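Local atomic coordinates of succinylglutamate desuccinylase/aspartoacylase (Shewanella frigidimarina, PDB entry 3LWU), a protein that binds a zinc ion and is probably a hydrolase of the succinylglutamate desuccinylase/aspartoacylase family. Residues Y44-S49 against T78-Y83; Q132-E137 against F147-S152; I321-S326 against I364-S369. All coordinates share one frame; numbering follows the deposited sequence. Where two conformers were deposited one is given.

Interaction 1 (Y44-S49 against T78-Y83); sequences YSFMGS and TLLEGY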
ATOM      1  N   TYR A  44      16.005 -20.992  18.201  1.00 17.39           N
ATOM      2  CA  TYR A  44      16.252 -21.431  19.554  1.00 16.93           C
ATOM      3  C   TYR A  44      16.107 -22.934  19.535  1.00 17.53           C
ATOM      4  O   TYR A  44      15.141 -23.474  18.984  1.00 15.98           O
ATOM      5  CB  TYR A  44      15.208 -20.838  20.522  1.00 16.73           C
ATOM      6  CG  TYR A  44      15.269 -19.341  20.626  1.00 15.71           C
ATOM      7  CD1 TYR A  44      16.228 -18.723  21.403  1.00 17.18           C
ATOM      8  CD2 TYR A  44      14.400 -18.532  19.904  1.00 14.92           C
ATOM      9  CE1 TYR A  44      16.301 -17.306  21.502  1.00 18.08           C
ATOM     10  CE2 TYR A  44      14.483 -17.111  19.980  1.00 17.77           C
ATOM     11  CZ  TYR A  44      15.435 -16.522  20.790  1.00 15.83           C
ATOM     12  OH  TYR A  44      15.498 -15.154  20.917  1.00 22.56           O
ATOM     13  N   SER A  45      17.057 -23.606  20.152  1.00 18.09           N
ATOM     14  CA  SER A  45      17.058 -25.050  20.177  1.00 19.55           C
ATOM     15  C   SER A  45      17.189 -25.583  21.605  1.00 19.15           C
ATOM     16  O   SER A  45      18.129 -25.226  22.302  1.00 19.38           O
ATOM     17  CB  SER A  45      18.196 -25.565  19.284  1.00 20.21           C
ATOM     18  OG  SER A  45      18.318 -26.963  19.442  1.00 24.79           O
ATOM     19  N   PHE A  46      16.218 -26.393  22.047  1.00 18.76           N
ATOM     20  CA  PHE A  46      16.346 -27.132  23.293  1.00 18.67           C
ATOM     21  C   PHE A  46      16.770 -28.544  22.926  1.00 19.33           C
ATOM     22  O   PHE A  46      16.001 -29.305  22.346  1.00 19.77           O
ATOM     23  CB  PHE A  46      15.015 -27.169  24.071  1.00 19.27           C
ATOM     24  CG  PHE A  46      14.622 -25.839  24.731  1.00 17.28           C
ATOM     25  CD1 PHE A  46      14.026 -24.847  24.014  1.00 19.21           C
ATOM     26  CD2 PHE A  46      14.844 -25.622  26.071  1.00 17.89           C
ATOM     27  CE1 PHE A  46      13.697 -23.642  24.620  1.00 20.26           C
ATOM     28  CE2 PHE A  46      14.498 -24.460  26.680  1.00 16.03           C
ATOM     29  CZ  PHE A  46      13.931 -23.459  25.957  1.00 17.97           C
HETATM   30  N   MSE A  47      18.001 -28.895  23.236  1.00 19.93           N
HETATM   31  CA  MSE A  47      18.551 -30.210  22.870  1.00 20.83           C
HETATM   32  C   MSE A  47      17.853 -31.283  23.622  1.00 20.29           C
HETATM   33  O   MSE A  47      17.720 -31.160  24.814  1.00 18.94           O
HETATM   34  CB  MSE A  47      19.969 -30.353  23.350  1.00 21.67           C
HETATM   35  CG  MSE A  47      21.018 -29.954  22.394  1.00 27.68           C
HETATM   36 SE   MSE A  47      22.669 -30.496  23.328  0.75 36.33          SE
HETATM   37  CE  MSE A  47      23.488 -28.762  22.834  1.00 30.11           C
ATOM     38  N   GLY A  48      17.477 -32.363  22.957  1.00 19.82           N
ATOM     39  CA  GLY A  48      16.933 -33.508  23.650  1.00 20.69           C
ATOM     40  C   GLY A  48      18.044 -34.342  24.280  1.00 21.68           C
ATOM     41  O   GLY A  48      19.113 -34.421  23.733  1.00 20.65           O
ATOM     42  N   SER A  49      17.776 -34.929  25.443  1.00 23.55           N
ATOM     43  CA  SER A  49      18.728 -35.798  26.166  1.00 25.76           C
ATOM     44  C   SER A  49      18.682 -37.265  25.725  1.00 27.18           C
ATOM     45  O   SER A  49      19.551 -38.022  26.096  1.00 27.30           O
ATOM     46  CB  SER A  49      18.486 -35.715  27.695  1.00 25.95           C
ATOM     47  OG  SER A  49      17.119 -35.933  28.038  1.00 26.80           O
ATOM     48  N   THR A  78       9.613 -20.545  28.105  1.00 14.81           N
ATOM     49  CA  THR A  78       9.618 -20.269  29.563  1.00 14.71           C
ATOM     50  C   THR A  78       9.228 -21.536  30.315  1.00 14.94           C
ATOM     51  O   THR A  78       9.884 -21.896  31.282  1.00 15.15           O
ATOM     52  CB  THR A  78       8.672 -19.098  29.899  1.00 14.72           C
ATOM     53  OG1 THR A  78       9.066 -17.963  29.114  1.00 13.83           O
ATOM     54  CG2 THR A  78       8.672 -18.729  31.400  1.00 14.53           C
ATOM     55  N   LEU A  79       8.196 -22.235  29.842  1.00 14.90           N
ATOM     56  CA  LEU A  79       7.786 -23.482  30.476  1.00 15.34           C
ATOM     57  C   LEU A  79       8.862 -24.529  30.293  1.00 15.62           C
ATOM     58  O   LEU A  79       9.235 -25.209  31.243  1.00 16.23           O
ATOM     59  CB  LEU A  79       6.450 -23.978  29.910  1.00 15.08           C
ATOM     60  CG  LEU A  79       5.196 -23.142  30.280  1.00 15.67           C
ATOM     61  CD1 LEU A  79       4.009 -23.572  29.431  1.00 15.07           C
ATOM     62  CD2 LEU A  79       4.866 -23.209  31.794  1.00 16.99           C
ATOM     63  N   LEU A  80       9.399 -24.652  29.080  1.00 16.05           N
ATOM     64  CA  LEU A  80      10.396 -25.672  28.826  1.00 15.28           C
ATOM     65  C   LEU A  80      11.665 -25.560  29.696  1.00 16.23           C
ATOM     66  O   LEU A  80      12.350 -26.574  29.900  1.00 16.52           O
ATOM     67  CB  LEU A  80      10.763 -25.732  27.353  1.00 15.10           C
ATOM     68  CG  LEU A  80       9.681 -26.281  26.412  1.00 14.04           C
ATOM     69  CD1 LEU A  80      10.046 -25.905  24.955  1.00 11.92           C
ATOM     70  CD2 LEU A  80       9.513 -27.803  26.590  1.00  9.89           C
ATOM     71  N   GLU A  81      11.969 -24.373  30.223  1.00 16.43           N
ATOM     72  CA  GLU A  81      13.105 -24.239  31.133  1.00 17.86           C
ATOM     73  C   GLU A  81      12.957 -25.179  32.327  1.00 17.33           C
ATOM     74  O   GLU A  81      13.949 -25.597  32.865  1.00 17.20           O
ATOM     75  CB  GLU A  81      13.278 -22.792  31.674  1.00 17.98           C
ATOM     76  CG  GLU A  81      13.444 -21.680  30.628  1.00 17.88           C
ATOM     77  CD  GLU A  81      14.598 -21.879  29.641  1.00 20.34           C
ATOM     78  OE1 GLU A  81      15.525 -22.677  29.901  1.00 19.37           O
ATOM     79  OE2 GLU A  81      14.563 -21.205  28.576  1.00 20.07           O
ATOM     80  N   GLY A  82      11.719 -25.514  32.699  1.00 17.24           N
ATOM     81  CA  GLY A  82      11.426 -26.418  33.827  1.00 17.66           C
ATOM     82  C   GLY A  82      10.973 -27.845  33.519  1.00 17.54           C
ATOM     83  O   GLY A  82      10.650 -28.586  34.430  1.00 19.04           O
ATOM     84  N   TYR A  83      10.937 -28.245  32.250  1.00 17.34           N
ATOM     85  CA  TYR A  83      10.593 -29.611  31.872  1.00 17.03           C
ATOM     86  C   TYR A  83      11.838 -30.284  31.320  1.00 16.51           C
ATOM     87  O   TYR A  83      12.733 -29.612  30.812  1.00 15.81           O
ATOM     88  CB  TYR A  83       9.467 -29.636  30.828  1.00 17.64           C
ATOM     89  CG  TYR A  83       8.141 -29.208  31.392  1.00 19.61           C
ATOM     90  CD1 TYR A  83       7.399 -30.072  32.167  1.00 22.87           C
ATOM     91  CD2 TYR A  83       7.624 -27.939  31.168  1.00 23.48           C
ATOM     92  CE1 TYR A  83       6.191 -29.705  32.703  1.00 23.08           C
ATOM     93  CE2 TYR A  83       6.393 -27.556  31.737  1.00 23.50           C
ATOM     94  CZ  TYR A  83       5.704 -28.462  32.494  1.00 23.19           C
ATOM     95  OH  TYR A  83       4.520 -28.172  33.077  1.00 27.20           O
TER

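Interaction 2 (Q132-E137 against F147-S152); sequences QNWYAE and FCAYRS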
ATOM      1  N   GLN A 132       6.991 -44.864  -6.468  1.00 32.67           N
ATOM      2  CA  GLN A 132       7.196 -46.269  -6.865  1.00 33.04           C
ATOM      3  C   GLN A 132       8.694 -46.549  -7.018  1.00 32.31           C
ATOM      4  O   GLN A 132       9.200 -47.561  -6.554  1.00 31.94           O
ATOM      5  CB  GLN A 132       6.501 -46.611  -8.203  1.00 33.43           C
ATOM      6  CG  GLN A 132       5.066 -46.066  -8.425  1.00 35.72           C
ATOM      7  CD  GLN A 132       4.636 -46.121  -9.908  1.00 38.81           C
ATOM      8  OE1 GLN A 132       4.722 -45.119 -10.640  1.00 40.56           O
ATOM      9  NE2 GLN A 132       4.189 -47.297 -10.356  1.00 38.77           N
ATOM     10  N   ASN A 133       9.387 -45.632  -7.680  1.00 31.61           N
ATOM     11  CA  ASN A 133      10.809 -45.782  -7.944  1.00 31.33           C
ATOM     12  C   ASN A 133      11.667 -45.648  -6.689  1.00 30.28           C
ATOM     13  O   ASN A 133      12.555 -46.481  -6.440  1.00 29.54           O
ATOM     14  CB  ASN A 133      11.253 -44.734  -8.963  1.00 32.06           C
ATOM     15  CG  ASN A 133      12.625 -45.021  -9.514  1.00 34.59           C
ATOM     16  OD1 ASN A 133      12.764 -45.798 -10.457  1.00 38.74           O
ATOM     17  ND2 ASN A 133      13.653 -44.413  -8.918  1.00 37.81           N
ATOM     18  N   TRP A 134      11.399 -44.600  -5.902  1.00 29.16           N
ATOM     19  CA  TRP A 134      12.187 -44.325  -4.717  1.00 28.63           C
ATOM     20  C   TRP A 134      12.094 -45.514  -3.762  1.00 28.27           C
ATOM     21  O   TRP A 134      13.123 -45.979  -3.214  1.00 27.53           O
ATOM     22  CB  TRP A 134      11.763 -42.996  -4.013  1.00 28.53           C
ATOM     23  CG  TRP A 134      12.753 -42.642  -2.927  1.00 28.29           C
ATOM     24  CD1 TRP A 134      13.854 -41.833  -3.049  1.00 28.48           C
ATOM     25  CD2 TRP A 134      12.778 -43.141  -1.573  1.00 27.87           C
ATOM     26  NE1 TRP A 134      14.540 -41.782  -1.855  1.00 27.70           N
ATOM     27  CE2 TRP A 134      13.902 -42.576  -0.938  1.00 26.83           C
ATOM     28  CE3 TRP A 134      11.939 -43.984  -0.831  1.00 26.33           C
ATOM     29  CZ2 TRP A 134      14.226 -42.853   0.382  1.00 26.75           C
ATOM     30  CZ3 TRP A 134      12.263 -44.251   0.493  1.00 25.77           C
ATOM     31  CH2 TRP A 134      13.395 -43.694   1.081  1.00 26.15           C
ATOM     32  N   TYR A 135      10.862 -46.014  -3.600  1.00 28.27           N
ATOM     33  CA  TYR A 135      10.553 -47.148  -2.703  1.00 28.17           C
ATOM     34  C   TYR A 135      11.232 -48.435  -3.153  1.00 28.97           C
ATOM     35  O   TYR A 135      11.719 -49.191  -2.311  1.00 28.51           O
ATOM     36  CB  TYR A 135       9.031 -47.372  -2.593  1.00 27.89           C
ATOM     37  CG  TYR A 135       8.600 -48.519  -1.661  1.00 27.39           C
ATOM     38  CD1 TYR A 135       8.375 -48.293  -0.303  1.00 27.51           C
ATOM     39  CD2 TYR A 135       8.396 -49.818  -2.152  1.00 28.16           C
ATOM     40  CE1 TYR A 135       7.981 -49.324   0.561  1.00 27.70           C
ATOM     41  CE2 TYR A 135       7.995 -50.868  -1.301  1.00 27.97           C
ATOM     42  CZ  TYR A 135       7.791 -50.606   0.059  1.00 29.46           C
ATOM     43  OH  TYR A 135       7.390 -51.610   0.911  1.00 30.40           O
ATOM     44  N   ALA A 136      11.229 -48.681  -4.471  1.00 29.12           N
ATOM     45  CA  ALA A 136      11.922 -49.830  -5.058  1.00 30.02           C
ATOM     46  C   ALA A 136      13.418 -49.810  -4.733  1.00 30.31           C
ATOM     47  O   ALA A 136      13.985 -50.850  -4.409  1.00 30.26           O
ATOM     48  CB  ALA A 136      11.675 -49.903  -6.595  1.00 29.44           C
ATOM     49  N   GLU A 137      14.032 -48.624  -4.759  1.00 31.12           N
ATOM     50  CA  GLU A 137      15.472 -48.480  -4.462  1.00 32.05           C
ATOM     51  C   GLU A 137      15.821 -48.585  -2.972  1.00 31.72           C
ATOM     52  O   GLU A 137      16.989 -48.727  -2.606  1.00 31.93           O
ATOM     53  CB  GLU A 137      16.002 -47.139  -5.005  1.00 32.39           C
ATOM     54  CG  GLU A 137      16.638 -47.244  -6.395  1.00 35.67           C
ATOM     55  CD  GLU A 137      16.546 -45.950  -7.191  1.00 38.80           C
ATOM     56  OE1 GLU A 137      16.898 -44.872  -6.642  1.00 41.63           O
ATOM     57  OE2 GLU A 137      16.115 -46.018  -8.369  1.00 42.05           O
ATOM     58  N   PHE A 147      12.855 -44.465   6.767  1.00 18.96           N
ATOM     59  CA  PHE A 147      12.470 -43.119   7.193  1.00 19.64           C
ATOM     60  C   PHE A 147      13.670 -42.156   7.219  1.00 19.98           C
ATOM     61  O   PHE A 147      13.547 -41.005   6.750  1.00 19.48           O
ATOM     62  CB  PHE A 147      11.722 -43.112   8.543  1.00 19.70           C
ATOM     63  CG  PHE A 147      10.496 -44.041   8.599  1.00 20.59           C
ATOM     64  CD1 PHE A 147       9.804 -44.414   7.439  1.00 18.66           C
ATOM     65  CD2 PHE A 147      10.039 -44.530   9.831  1.00 20.13           C
ATOM     66  CE1 PHE A 147       8.692 -45.263   7.510  1.00 20.86           C
ATOM     67  CE2 PHE A 147       8.919 -45.382   9.904  1.00 20.61           C
ATOM     68  CZ  PHE A 147       8.249 -45.744   8.736  1.00 20.35           C
ATOM     69  N   CYS A 148      14.820 -42.611   7.712  1.00 20.09           N
ATOM     70  CA  CYS A 148      16.023 -41.770   7.720  0.70 21.16           C
ATOM     71  C   CYS A 148      16.477 -41.398   6.313  1.00 21.03           C
ATOM     72  O   CYS A 148      16.788 -40.230   6.042  1.00 20.88           O
ATOM     73  CB  CYS A 148      17.166 -42.460   8.448  0.70 21.80           C
ATOM     74  SG  CYS A 148      18.707 -41.533   8.402  0.70 24.61           S
ATOM     75  N   ALA A 149      16.517 -42.370   5.394  1.00 20.55           N
ATOM     76  CA  ALA A 149      16.890 -42.056   3.998  1.00 20.49           C
ATOM     77  C   ALA A 149      15.928 -41.055   3.360  1.00 20.76           C
ATOM     78  O   ALA A 149      16.335 -40.089   2.705  1.00 20.63           O
ATOM     79  CB  ALA A 149      16.955 -43.303   3.154  1.00 20.43           C
ATOM     80  N   TYR A 150      14.640 -41.289   3.569  1.00 21.06           N
ATOM     81  CA  TYR A 150      13.599 -40.447   3.016  1.00 21.29           C
ATOM     82  C   TYR A 150      13.699 -39.023   3.523  1.00 21.30           C
ATOM     83  O   TYR A 150      13.483 -38.114   2.763  1.00 22.09           O
ATOM     84  CB  TYR A 150      12.220 -41.009   3.355  1.00 21.40           C
ATOM     85  CG  TYR A 150      11.091 -40.555   2.458  1.00 20.41           C
ATOM     86  CD1 TYR A 150      11.019 -40.983   1.143  1.00 21.03           C
ATOM     87  CD2 TYR A 150      10.057 -39.770   2.942  1.00 19.13           C
ATOM     88  CE1 TYR A 150       9.971 -40.592   0.299  1.00 20.59           C
ATOM     89  CE2 TYR A 150       8.993 -39.375   2.106  1.00 19.68           C
ATOM     90  CZ  TYR A 150       8.971 -39.791   0.792  1.00 19.52           C
ATOM     91  OH  TYR A 150       7.946 -39.454  -0.035  1.00 17.08           O
ATOM     92  N   ARG A 151      14.007 -38.838   4.798  1.00 21.97           N
ATOM     93  CA  ARG A 151      14.171 -37.510   5.374  1.00 23.12           C
ATOM     94  C   ARG A 151      15.389 -36.800   4.787  1.00 23.18           C
ATOM     95  O   ARG A 151      15.307 -35.602   4.470  1.00 22.65           O
ATOM     96  CB  ARG A 151      14.260 -37.561   6.916  1.00 23.83           C
ATOM     97  CG  ARG A 151      14.717 -36.287   7.589  1.00 25.11           C
ATOM     98  CD  ARG A 151      14.562 -36.372   9.121  1.00 29.65           C
ATOM     99  NE  ARG A 151      13.149 -36.274   9.538  1.00 33.54           N
ATOM    100  CZ  ARG A 151      12.379 -37.304   9.922  1.00 35.85           C
ATOM    101  NH1 ARG A 151      12.865 -38.533   9.974  1.00 34.49           N
ATOM    102  NH2 ARG A 151      11.104 -37.100  10.263  1.00 38.03           N
ATOM    103  N   SER A 152      16.510 -37.510   4.653  1.00 23.09           N
ATOM    104  CA  SER A 152      17.694 -36.914   3.996  1.00 23.79           C
ATOM    105  C   SER A 152      17.380 -36.398   2.609  1.00 23.35           C
ATOM    106  O   SER A 152      17.889 -35.350   2.226  1.00 23.50           O
ATOM    107  CB  SER A 152      18.836 -37.896   3.844  1.00 23.63           C
ATOM    108  OG  SER A 152      19.116 -38.463   5.096  1.00 27.28           O
TER

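Interaction 3 (I321-S326 against I364-S369); sequences IEYCAS and ILHFAS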
ATOM      1  N   ILE A 321     -20.469  -2.831   7.633  1.00 13.44           N
ATOM      2  CA  ILE A 321     -20.807  -4.069   8.247  1.00 12.90           C
ATOM      3  C   ILE A 321     -20.715  -4.090   9.773  1.00 13.78           C
ATOM      4  O   ILE A 321     -19.677  -3.746  10.364  1.00 13.88           O
ATOM      5  CB  ILE A 321     -19.891  -5.184   7.731  1.00 12.91           C
ATOM      6  CG1 ILE A 321     -19.961  -5.250   6.207  1.00 12.87           C
ATOM      7  CG2 ILE A 321     -20.330  -6.566   8.335  1.00 10.17           C
ATOM      8  CD1 ILE A 321     -21.336  -5.657   5.701  1.00 12.19           C
ATOM      9  N   GLU A 322     -21.828  -4.521  10.376  1.00 13.69           N
ATOM     10  CA  GLU A 322     -21.834  -4.910  11.775  0.50 14.63           C
ATOM     11  C   GLU A 322     -21.837  -6.439  11.882  1.00 14.71           C
ATOM     12  O   GLU A 322     -22.687  -7.129  11.320  1.00 14.06           O
ATOM     13  CB  GLU A 322     -23.013  -4.304  12.559  0.50 15.22           C
ATOM     14  CG  GLU A 322     -22.894  -4.586  14.075  0.50 16.63           C
ATOM     15  CD  GLU A 322     -23.774  -3.703  14.948  0.50 18.25           C
ATOM     16  OE1 GLU A 322     -24.292  -2.675  14.473  0.50 18.77           O
ATOM     17  OE2 GLU A 322     -23.945  -4.054  16.126  0.50 20.59           O
ATOM     18  N   TYR A 323     -20.828  -6.956  12.582  1.00 15.49           N
ATOM     19  CA  TYR A 323     -20.607  -8.390  12.720  1.00 16.78           C
ATOM     20  C   TYR A 323     -21.398  -8.857  13.928  1.00 17.55           C
ATOM     21  O   TYR A 323     -20.967  -8.650  15.031  1.00 19.46           O
ATOM     22  CB  TYR A 323     -19.094  -8.706  12.844  1.00 16.10           C
ATOM     23  CG  TYR A 323     -18.352  -8.329  11.568  1.00 16.15           C
ATOM     24  CD1 TYR A 323     -18.349  -9.162  10.472  1.00 14.10           C
ATOM     25  CD2 TYR A 323     -17.700  -7.106  11.455  1.00 13.48           C
ATOM     26  CE1 TYR A 323     -17.715  -8.807   9.295  1.00 12.71           C
ATOM     27  CE2 TYR A 323     -17.086  -6.741  10.298  1.00 13.02           C
ATOM     28  CZ  TYR A 323     -17.094  -7.586   9.216  1.00 11.78           C
ATOM     29  OH  TYR A 323     -16.491  -7.194   8.039  1.00 13.18           O
ATOM     30  N   CYS A 324     -22.582  -9.417  13.718  1.00 17.70           N
ATOM     31  CA  CYS A 324     -23.445  -9.829  14.818  1.00 19.32           C
ATOM     32  C   CYS A 324     -23.054 -11.166  15.395  1.00 18.29           C
ATOM     33  O   CYS A 324     -23.180 -11.377  16.578  1.00 17.88           O
ATOM     34  CB  CYS A 324     -24.902  -9.942  14.353  1.00 20.16           C
ATOM     35  SG  CYS A 324     -25.485  -8.441  13.693  1.00 27.63           S
ATOM     36  N   ALA A 325     -22.634 -12.108  14.568  1.00 17.88           N
ATOM     37  CA  ALA A 325     -22.395 -13.464  15.077  1.00 17.88           C
ATOM     38  C   ALA A 325     -21.028 -13.508  15.700  1.00 18.12           C
ATOM     39  O   ALA A 325     -20.027 -13.192  15.041  1.00 18.52           O
ATOM     40  CB  ALA A 325     -22.485 -14.495  13.967  1.00 17.52           C
ATOM     41  N   SER A 326     -20.971 -13.960  16.942  1.00 18.54           N
ATOM     42  CA  SER A 326     -19.696 -14.165  17.649  1.00 19.01           C
ATOM     43  C   SER A 326     -18.894 -15.337  17.103  1.00 18.63           C
ATOM     44  O   SER A 326     -19.417 -16.431  16.900  1.00 17.45           O
ATOM     45  CB  SER A 326     -19.972 -14.461  19.132  1.00 19.93           C
ATOM     46  OG  SER A 326     -20.583 -13.355  19.761  1.00 20.34           O
ATOM     47  N   ILE A 364     -16.284 -19.064  12.392  1.00 15.71           N
ATOM     48  CA  ILE A 364     -14.925 -19.199  12.939  1.00 15.42           C
ATOM     49  C   ILE A 364     -14.171 -17.883  12.963  1.00 15.17           C
ATOM     50  O   ILE A 364     -13.489 -17.587  13.935  1.00 16.24           O
ATOM     51  CB  ILE A 364     -14.121 -20.284  12.188  1.00 15.01           C
ATOM     52  CG1 ILE A 364     -14.706 -21.649  12.511  1.00 15.67           C
ATOM     53  CG2 ILE A 364     -12.628 -20.249  12.549  1.00 13.67           C
ATOM     54  CD1 ILE A 364     -14.724 -21.950  14.047  1.00 14.91           C
ATOM     55  N   LEU A 365     -14.278 -17.115  11.880  1.00 14.75           N
ATOM     56  CA  LEU A 365     -13.563 -15.864  11.741  1.00 14.40           C
ATOM     57  C   LEU A 365     -14.344 -14.930  10.844  1.00 14.18           C
ATOM     58  O   LEU A 365     -15.177 -15.358  10.020  1.00 13.21           O
ATOM     59  CB  LEU A 365     -12.131 -16.091  11.186  1.00 13.72           C
ATOM     60  CG  LEU A 365     -11.989 -16.804   9.851  1.00 16.39           C
ATOM     61  CD1 LEU A 365     -11.983 -15.810   8.654  1.00 14.95           C
ATOM     62  CD2 LEU A 365     -10.717 -17.692   9.796  1.00 13.90           C
ATOM     63  N   HIS A 366     -14.080 -13.642  11.016  1.00 13.67           N
ATOM     64  CA  HIS A 366     -14.608 -12.651  10.095  1.00 13.24           C
ATOM     65  C   HIS A 366     -13.584 -11.601   9.690  1.00 13.98           C
ATOM     66  O   HIS A 366     -12.530 -11.465  10.293  1.00 14.80           O
ATOM     67  CB  HIS A 366     -15.919 -12.010  10.623  1.00 12.66           C
ATOM     68  CG  HIS A 366     -15.766 -11.088  11.792  1.00 10.62           C
ATOM     69  ND1 HIS A 366     -15.292  -9.792  11.680  1.00 14.49           N
ATOM     70  CD2 HIS A 366     -16.113 -11.248  13.097  1.00 14.44           C
ATOM     71  CE1 HIS A 366     -15.326  -9.208  12.871  1.00 13.62           C
ATOM     72  NE2 HIS A 366     -15.811 -10.072  13.754  1.00 13.44           N
ATOM     73  N   PHE A 367     -13.954 -10.838   8.672  1.00 14.25           N
ATOM     74  CA  PHE A 367     -13.139  -9.787   8.088  1.00 14.59           C
ATOM     75  C   PHE A 367     -12.828  -8.690   9.102  1.00 15.42           C
ATOM     76  O   PHE A 367     -13.676  -8.324   9.930  1.00 15.95           O
ATOM     77  CB  PHE A 367     -13.938  -9.234   6.898  1.00 14.91           C
ATOM     78  CG  PHE A 367     -13.165  -8.341   5.982  1.00 16.32           C
ATOM     79  CD1 PHE A 367     -12.082  -8.820   5.269  1.00 18.01           C
ATOM     80  CD2 PHE A 367     -13.572  -7.056   5.771  1.00 14.26           C
ATOM     81  CE1 PHE A 367     -11.381  -7.988   4.415  1.00 18.16           C
ATOM     82  CE2 PHE A 367     -12.883  -6.247   4.906  1.00 17.89           C
ATOM     83  CZ  PHE A 367     -11.789  -6.722   4.223  1.00 17.20           C
ATOM     84  N   ALA A 368     -11.602  -8.179   9.052  1.00 16.53           N
ATOM     85  CA  ALA A 368     -11.087  -7.233  10.053  1.00 16.70           C
ATOM     86  C   ALA A 368     -11.523  -5.797   9.834  1.00 17.22           C
ATOM     87  O   ALA A 368     -11.224  -4.952  10.634  1.00 17.71           O
ATOM     88  CB  ALA A 368      -9.543  -7.261  10.063  1.00 17.38           C
ATOM     89  N   SER A 369     -12.171  -5.485   8.730  1.00 17.57           N
ATOM     90  CA  SER A 369     -12.619  -4.103   8.490  1.00 17.38           C
ATOM     91  C   SER A 369     -14.153  -4.090   8.424  1.00 16.90           C
ATOM     92  O   SER A 369     -14.776  -5.119   8.181  1.00 16.10           O
ATOM     93  CB  SER A 369     -12.016  -3.605   7.183  1.00 17.26           C
ATOM     94  OG  SER A 369     -12.567  -2.379   6.747  1.00 19.30           O
TER

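Interaction 1 (Y44-S49 against T78-Y83)
Phe46 and Leu80 make the apolar half of this contact. The phenyl ring lies with one face under the CB methylene of Leu80, which sits 4.2 Å from the centroid of the Phe46 ring and 17° off its normal, a CH-pi contact displaced toward the rim at CE2 and CZ. Phenylalanine suits the place because its flat face accepts an aliphatic group and needs no polar partner in the buried interior. Leu80, beyond the atom that meets the ring, also packs on Leu282 of helix 271-287 and on Ile89.

These residues tie the end of strand 38-46 to the C-terminal end of helix 68-80, an alpha/beta layer in which the helix covers a strand that pairs with 89-92; Met77, one turn earlier, also touches Phe46. A type I beta turn runs from Leu80 to Tyr83, closed by Tyr83 N to Leu80 O at 3.2 Å.

The polar half belongs to Glu81. Its CB points away from the strand, but the chain is bent at CB-CG (chi2 -56°) and carries the carboxylate back to the rim of the phenyl ring, with OE2 3.5 Å from Phe46 CZ. Ring and carboxylate planes stand 50° apart, and an anion at this edge would meet the slightly positive C-H groups, not the electron-rich face. Hydrogen bonds steady the carboxylate: OE1 accepts from Lys22 N, while OE2 bonds to Thr21 OG1 and to the hydroxyl of Tyr346 of the second subunit. A valine in place of Glu81 would probably leave Lys22 N and both hydroxyls without this shared partner, and so weaken a link between subunits. Leu80 O, for its part, is hydrogen-bonded to the amine of Lys22.

Interaction 2 (Q132-E137 against F147-S152)
The indole of Trp134 presents one face of its six-membered ring to Tyr150 and its outer edge to Ala149. Over the face stands Tyr150 CD1, 3.6 Å from Trp134 CZ3 and placed toward the rim. The two rings form a T-shaped (edge-to-face) pair, centroids of the Trp134 six-membered ring and the Tyr150 ring 4.8 Å apart and planes at 74°, with tyrosine supplying the edge. At the indole edge, near its plane, the backbone carbon of Ala149 lies 3.9 Å from Trp134 CZ2, and Ala149 CB approaches the same CZ2 equally closely. Alanine suits the place because its small methyl lets CZ2 come in both to CB and to the helix backbone. Tyr150 CB adds a methylene contact, 3.7 Å from Trp134 CH2.

The arrangement joins helix 131-138 to helix 143-160 across the short loop between them, the long tryptophan bridging backbones that are 8.8 Å apart at the CA atoms of Trp134 and Tyr150. A chi1 of -171° swings the indole of Trp134 away from the backbone N and out to helix 143-160, where Leu146 and Met153 also receive it; its ring stacks with His138 as well.

Tyr150 has further partners on helix 230-247: its ring forms a second edge-to-face pair with Trp238, and its hydroxyl is hydrogen-bonded to Pro237 O. At the root of the same residue the indole comes right up to the helix backbone, with Trp134 CZ2 3.6 Å from Tyr150 N.

Interaction 3 (I321-S326 against I364-S369)
Tyr323 reaches across to His366 and Ser369, linking strand 319-323, an inner strand of a four-stranded antiparallel sheet, to the end of strand 362-366 and the loop after it. Strand 362-366 belongs to a different set of strands and carries a classic beta bulge, where Ile364 and Leu365 both face Lys380.

The side chain can be followed outward from its root. CB sits over the imidazole as a CH-pi donor, 3.8 Å from the centroid of the His366 ring. CG and CD1 come next above the same ring, CD1 lying 3.3 Å from His366 ND1, and phenol and imidazole form an offset (parallel-displaced) stack with planes only 10° apart. CD2 and CE1 still lie by the imidazole, near His366 CE1 and ND1 respectively, while CE2 and CZ approach the carbonyl oxygens of Ser369 and Phe367. On the other face of the phenol rests CG2 of Ile321, two residues back along its own strand. At the far end the hydroxyl donates to Ser369 O, 2.7 Å from Tyr323 OH, with a C=O...donor angle of 168°, and it also touches Phe367 CB at 3.5 Å. Tyrosine suits this path because it joins a flat ring for stacking to a hydroxyl for the last bond.

His366 is itself fixed. Its CG sits between the backbone N and the carbonyl carbon (chi1 71°), which turns the imidazole up toward Tyr323, and His366 ND1 donates to Phe367 O at 2.8 Å, holding the ring plane for stacking.

The loop 367-369 also faces other chains: Ala368 N is hydrogen-bonded to Glu106 OE1 of the second subunit. Ser369, while its carbonyl oxygen accepts the hydrogen bond from Tyr323 OH, has its OG hydrogen-bonded to Glu267 OE1 of that second subunit.

How the interactions relate
Interaction 1 is the most buried of the three, packing a helix end against a strand; interactions 2 and 3 are only partly buried. None shares an element with another, though strands 38-46 and 362-366 both belong to the larger, branched set of strands. Interaction 2 joins two helices through an indole set against a tyrosine ring, a methyl group and helix backbone, and no other chain touches its segments. The other two bring polar groups to the second subunit, among them a carboxylate in each, a tyrosine hydroxyl in interaction 1 and a backbone N-H in interaction 3. Only interaction 3 has a hydrogen bond between its segments, and its Phe367 side chain lies about 14 Å from the zinc ion.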